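Local atomic coordinates of endoribonuclease YbeY (Aquifex aeolicus, PDB entry 1OZ9), a protein that is predicted to be a zinc-dependent, single-strand-specific endoribonuclease acting in 16S rRNA 3'-end maturation and 70S ribosome quality control. Residues 49-61 and 65-77. Sequence-based numbering, arbitrary orientation.
Sequences DDQEIRELNKTYR and KPTDVLSFPMGEE
Leu70 points its side chain from the strand at helix 50-61, and its CD1 methyl settles against Ile53 CG1 and Leu56 CB, each 4.0 Å away. Ile53 reaches on past it: CG2 sits 3.5 Å from Thr67 N, while CD1 comes close to the carbonyl oxygens of Thr67 and Asp68. Towards the end of the helix the contact turns aromatic and comes nearer the surface. Tyr60 CG is anti to its own carbonyl carbon (chi1 -66°), which swings the ring out to where Phe72 can meet its face. The two rings form an offset edge-to-face pair, the edge of Phe72 toward Tyr60, with planes at 67° and centroids 5.2 Å apart. Phe72 CE2 comes to 3.5 Å from Tyr60 CD1, and CZ touches Leu56 CB; on the other face of Tyr60 lies Thr59 CG2.

The helix thus packs beside strand 69-73, at the edge of the mixed four-stranded sheet in this metalloproteinase-like fold; Leu56 and Phe72 also rest on Val88 of the neighbouring antiparallel strand. Val69 and Ser71 turn away from the helix to meet His115 and His119, predicted ligands of the catalytic zinc.

Where the chain returns to the helix, Asn57 ND2 donates to Lys65 O at 2.8 Å, almost straight at 171°. The acceptor lies in the amide plane of Asn57, although the nitrogen itself stands above the carbonyl plane. A leucine here has no N-H to give Lys65 O, and the returning loop would probably be less firmly tied to the helix. Further out, Pro66 CB lies 3.7 Å from Asp50 CG, the carboxylate being held by Arg96, Ser90 and Thr93. Arg54 rests its CG against the Lys65 backbone and sends its guanidinium on to a salt bridge with Asp64.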
loop_
_atom_site.group_PDB
_atom_site.type_symbol
_atom_site.label_atom_id
_atom_site.label_comp_id
_atom_site.label_asym_id
_atom_site.label_seq_id
_atom_site.Cartn_x
_atom_site.Cartn_y
_atom_site.Cartn_z
ATOM N N ASP A 49 10.425 -0.161 9.144
ATOM C CA ASP A 49 11.784 0.218 8.725
ATOM C C ASP A 49 12.396 -0.777 7.746
ATOM O O ASP A 49 11.804 -1.807 7.447
ATOM C CB ASP A 49 12.716 0.368 9.929
ATOM C CG ASP A 49 12.907 -0.937 10.709
ATOM O OD1 ASP A 49 12.421 -2.009 10.291
ATOM O OD2 ASP A 49 13.543 -0.980 11.781
ATOM N N ASP A 50 13.598 -0.476 7.267
ATOM C CA ASP A 50 14.259 -1.336 6.286
ATOM C C ASP A 50 14.566 -2.732 6.810
ATOM O O ASP A 50 14.476 -3.719 6.059
ATOM C CB ASP A 50 15.547 -0.679 5.759
ATOM C CG ASP A 50 15.300 0.143 4.513
ATOM O OD1 ASP A 50 14.118 0.226 4.088
ATOM O OD2 ASP A 50 16.204 0.741 3.885
ATOM N N GLN A 51 14.931 -2.827 8.089
ATOM C CA GLN A 51 15.257 -4.127 8.649
ATOM C C GLN A 51 14.029 -5.050 8.675
ATOM O O GLN A 51 14.108 -6.222 8.314
ATOM C CB GLN A 51 15.970 -4.004 10.010
ATOM C CG GLN A 51 17.468 -3.695 9.827
ATOM C CD GLN A 51 18.247 -3.360 11.114
ATOM O OE1 GLN A 51 18.013 -3.948 12.181
ATOM N NE2 GLN A 51 19.199 -2.438 10.995
ATOM N N GLU A 52 12.885 -4.523 9.071
ATOM C CA GLU A 52 11.716 -5.380 9.124
ATOM C C GLU A 52 11.228 -5.752 7.734
ATOM O O GLU A 52 10.887 -6.911 7.476
ATOM C CB GLU A 52 10.595 -4.754 9.930
ATOM C CG GLU A 52 9.349 -5.613 9.880
ATOM C CD GLU A 52 8.411 -5.371 11.043
ATOM O OE1 GLU A 52 8.437 -4.251 11.623
ATOM O OE2 GLU A 52 7.653 -6.323 11.365
ATOM N N ILE A 53 11.211 -4.790 6.822
ATOM C CA ILE A 53 10.729 -5.119 5.492
ATOM C C ILE A 53 11.676 -6.115 4.814
ATOM O O ILE A 53 11.257 -6.967 4.037
ATOM C CB ILE A 53 10.443 -3.860 4.649
ATOM C CG1 ILE A 53 9.272 -4.143 3.688
ATOM C CG2 ILE A 53 11.708 -3.366 3.925
ATOM C CD1 ILE A 53 8.574 -2.918 3.201
ATOM N N ARG A 54 12.942 -6.081 5.196
ATOM C CA ARG A 54 13.889 -7.013 4.614
ATOM C C ARG A 54 13.564 -8.444 5.041
ATOM O O ARG A 54 13.559 -9.363 4.212
ATOM C CB ARG A 54 15.318 -6.620 4.983
ATOM C CG ARG A 54 16.386 -7.528 4.432
ATOM C CD ARG A 54 17.761 -7.227 4.989
ATOM N NE ARG A 54 18.740 -8.254 4.646
ATOM C CZ ARG A 54 20.040 -8.020 4.552
ATOM N NH1 ARG A 54 20.504 -6.795 4.771
ATOM N NH2 ARG A 54 20.878 -9.002 4.233
ATOM N N GLU A 55 13.290 -8.647 6.327
ATOM C CA GLU A 55 12.942 -9.984 6.793
ATOM C C GLU A 55 11.708 -10.450 6.032
ATOM O O GLU A 55 11.632 -11.598 5.612
ATOM C CB GLU A 55 12.636 -10.025 8.297
ATOM C CG GLU A 55 13.763 -9.667 9.243
ATOM C CD GLU A 55 13.276 -9.527 10.679
ATOM O OE1 GLU A 55 12.053 -9.588 10.897
ATOM O OE2 GLU A 55 14.098 -9.334 11.594
ATOM N N LEU A 56 10.747 -9.553 5.858
ATOM C CA LEU A 56 9.514 -9.894 5.150
ATOM C C LEU A 56 9.784 -10.286 3.694
ATOM O O LEU A 56 9.268 -11.305 3.200
ATOM C CB LEU A 56 8.522 -8.741 5.207
ATOM C CG LEU A 56 7.931 -8.461 6.589
ATOM C CD1 LEU A 56 7.061 -7.190 6.566
ATOM C CD2 LEU A 56 7.162 -9.694 7.123
ATOM N N ASN A 57 10.609 -9.485 3.023
ATOM C CA ASN A 57 10.975 -9.722 1.633
ATOM C C ASN A 57 11.671 -11.064 1.494
ATOM O O ASN A 57 11.436 -11.812 0.545
ATOM C CB ASN A 57 11.906 -8.607 1.163
ATOM C CG ASN A 57 11.777 -8.296 -0.332
ATOM O OD1 ASN A 57 10.831 -8.730 -1.022
ATOM N ND2 ASN A 57 12.723 -7.505 -0.830
ATOM N N LYS A 58 12.537 -11.377 2.456
ATOM C CA LYS A 58 13.240 -12.651 2.441
ATOM C C LYS A 58 12.283 -13.811 2.650
ATOM O O LYS A 58 12.301 -14.801 1.915
ATOM C CB LYS A 58 14.296 -12.688 3.544
ATOM C CG LYS A 58 15.146 -13.966 3.562
ATOM C CD LYS A 58 16.303 -13.896 4.557
ATOM C CE LYS A 58 17.299 -15.045 4.280
ATOM N NZ LYS A 58 18.362 -15.206 5.314
ATOM N N THR A 59 11.453 -13.696 3.674
ATOM C CA THR A 59 10.551 -14.779 4.035
ATOM C C THR A 59 9.482 -15.041 2.971
ATOM O O THR A 59 9.239 -16.196 2.574
ATOM C CB THR A 59 9.890 -14.449 5.393
ATOM O OG1 THR A 59 10.848 -14.645 6.444
ATOM C CG2 THR A 59 8.782 -15.442 5.719
ATOM N N TYR A 60 8.884 -13.964 2.482
ATOM C CA TYR A 60 7.756 -14.066 1.564
ATOM C C TYR A 60 8.036 -13.936 0.061
ATOM O O TYR A 60 7.162 -14.225 -0.761
ATOM C CB TYR A 60 6.690 -13.047 1.975
ATOM C CG TYR A 60 6.089 -13.389 3.317
ATOM C CD1 TYR A 60 6.321 -12.598 4.434
ATOM C CD2 TYR A 60 5.336 -14.545 3.480
ATOM C CE1 TYR A 60 5.783 -12.929 5.672
ATOM C CE2 TYR A 60 4.802 -14.889 4.717
ATOM C CZ TYR A 60 5.024 -14.068 5.804
ATOM O OH TYR A 60 4.488 -14.404 7.026
ATOM N N ARG A 61 9.215 -13.465 -0.309
ATOM C CA ARG A 61 9.489 -13.277 -1.724
ATOM C C ARG A 61 10.845 -13.834 -2.086
ATOM O O ARG A 61 11.265 -13.758 -3.226
ATOM C CB ARG A 61 9.398 -11.796 -2.108
ATOM C CG ARG A 61 7.987 -11.209 -1.959
ATOM C CD ARG A 61 7.651 -10.111 -2.951
ATOM N NE ARG A 61 6.343 -9.485 -2.726
ATOM C CZ ARG A 61 6.025 -8.275 -3.204
ATOM N NH1 ARG A 61 6.916 -7.605 -3.925
ATOM N NH2 ARG A 61 4.833 -7.726 -2.954
ATOM N N LYS A 65 16.637 -8.387 0.758
ATOM C CA LYS A 65 16.966 -6.982 0.658
ATOM C C LYS A 65 15.738 -6.163 1.039
ATOM O O LYS A 65 14.614 -6.668 1.023
ATOM C CB LYS A 65 17.404 -6.636 -0.760
ATOM C CG LYS A 65 16.331 -6.880 -1.828
ATOM C CD LYS A 65 16.915 -6.594 -3.224
ATOM C CE LYS A 65 16.349 -7.555 -4.287
ATOM N NZ LYS A 65 17.130 -7.541 -5.573
ATOM N N PRO A 66 15.952 -4.906 1.395
ATOM C CA PRO A 66 14.836 -4.019 1.733
ATOM C C PRO A 66 14.104 -3.647 0.459
ATOM O O PRO A 66 14.632 -3.895 -0.630
ATOM C CB PRO A 66 15.523 -2.773 2.298
ATOM C CG PRO A 66 16.978 -3.150 2.465
ATOM C CD PRO A 66 17.268 -4.249 1.508
ATOM N N THR A 67 12.904 -3.101 0.597
ATOM C CA THR A 67 12.139 -2.614 -0.540
ATOM C C THR A 67 11.190 -1.524 -0.051
ATOM O O THR A 67 11.165 -1.222 1.152
ATOM C CB THR A 67 11.395 -3.772 -1.247
ATOM O OG1 THR A 67 10.803 -3.275 -2.450
ATOM C CG2 THR A 67 10.189 -4.245 -0.398
ATOM N N ASP A 68 10.437 -0.895 -0.944
ATOM C CA ASP A 68 9.531 0.177 -0.507
ATOM C C ASP A 68 8.173 -0.293 0.038
ATOM O O ASP A 68 7.676 0.208 1.080
ATOM C CB ASP A 68 9.310 1.201 -1.619
ATOM C CG ASP A 68 8.945 0.569 -2.967
ATOM O OD1 ASP A 68 8.795 -0.688 -3.089
ATOM O OD2 ASP A 68 8.841 1.299 -3.995
ATOM N N VAL A 69 7.560 -1.252 -0.644
ATOM C CA VAL A 69 6.247 -1.694 -0.192
ATOM C C VAL A 69 6.035 -3.178 -0.525
ATOM O O VAL A 69 6.465 -3.653 -1.577
ATOM C CB VAL A 69 5.139 -0.831 -0.879
ATOM C CG1 VAL A 69 5.229 -0.916 -2.441
ATOM C CG2 VAL A 69 3.693 -1.136 -0.349
ATOM N N LEU A 70 5.361 -3.894 0.366
ATOM C CA LEU A 70 4.968 -5.260 0.098
ATOM C C LEU A 70 3.487 -5.399 0.429
ATOM O O LEU A 70 2.997 -4.766 1.374
ATOM C CB LEU A 70 5.795 -6.235 0.917
ATOM C CG LEU A 70 7.278 -6.362 0.507
ATOM C CD1 LEU A 70 7.993 -7.249 1.506
ATOM C CD2 LEU A 70 7.456 -6.957 -0.876
ATOM N N SER A 71 2.765 -6.202 -0.338
ATOM C CA SER A 71 1.354 -6.421 -0.020
ATOM C C SER A 71 1.086 -7.906 0.247
ATOM O O SER A 71 1.604 -8.777 -0.474
ATOM C CB SER A 71 0.510 -5.951 -1.209
ATOM O OG SER A 71 0.726 -6.916 -2.240
ATOM N N PHE A 72 0.272 -8.210 1.260
ATOM C CA PHE A 72 0.019 -9.596 1.658
ATOM C C PHE A 72 -1.477 -9.894 1.699
ATOM O O PHE A 72 -2.146 -9.481 2.637
ATOM C CB PHE A 72 0.590 -9.852 3.063
ATOM C CG PHE A 72 2.057 -9.537 3.187
ATOM C CD1 PHE A 72 2.479 -8.300 3.617
ATOM C CD2 PHE A 72 3.002 -10.455 2.814
ATOM C CE1 PHE A 72 3.835 -7.993 3.689
ATOM C CE2 PHE A 72 4.366 -10.154 2.903
ATOM C CZ PHE A 72 4.770 -8.934 3.356
ATOM N N PRO A 73 -2.013 -10.591 0.700
ATOM C CA PRO A 73 -3.446 -10.925 0.697
ATOM C C PRO A 73 -3.816 -11.930 1.757
ATOM O O PRO A 73 -3.059 -12.862 2.038
ATOM C CB PRO A 73 -3.654 -11.555 -0.686
ATOM C CG PRO A 73 -2.313 -12.161 -1.006
ATOM C CD PRO A 73 -1.335 -11.076 -0.521
ATOM N N MET A 74 -4.989 -11.734 2.353
ATOM C CA MET A 74 -5.523 -12.651 3.331
ATOM C C MET A 74 -6.765 -13.216 2.642
ATOM O O MET A 74 -6.709 -14.262 1.952
ATOM C CB MET A 74 -5.893 -11.905 4.614
ATOM C CG MET A 74 -4.695 -11.416 5.412
ATOM S SD MET A 74 -3.633 -12.761 6.082
ATOM C CE MET A 74 -2.027 -12.073 5.852
ATOM N N GLY A 75 -7.889 -12.526 2.810
ATOM C CA GLY A 75 -9.082 -12.878 2.050
ATOM C C GLY A 75 -10.201 -13.543 2.816
ATOM O O GLY A 75 -11.285 -13.708 2.274
ATOM N N GLU A 76 -9.952 -13.933 4.059
ATOM C CA GLU A 76 -10.982 -14.625 4.832
ATOM C C GLU A 76 -12.229 -13.754 4.913
ATOM O O GLU A 76 -12.126 -12.537 4.977
ATOM C CB GLU A 76 -10.470 -14.946 6.247
ATOM C CG GLU A 76 -11.410 -15.871 7.000
ATOM C CD GLU A 76 -10.767 -16.552 8.204
ATOM O OE1 GLU A 76 -9.734 -16.056 8.693
ATOM O OE2 GLU A 76 -11.310 -17.582 8.661
ATOM N N GLU A 77 -13.400 -14.370 4.901
ATOM C CA GLU A 77 -14.666 -13.633 4.980
ATOM C C GLU A 77 -15.422 -14.043 6.226
ATOM O O GLU A 77 -15.373 -15.209 6.592
ATOM C CB GLU A 77 -15.575 -13.978 3.776
ATOM C CG GLU A 77 -15.012 -13.514 2.440
ATOM C CD GLU A 77 -15.850 -14.024 1.256
ATOM O OE1 GLU A 77 -17.088 -14.180 1.413
ATOM O OE2 GLU A 77 -15.263 -14.280 0.171
#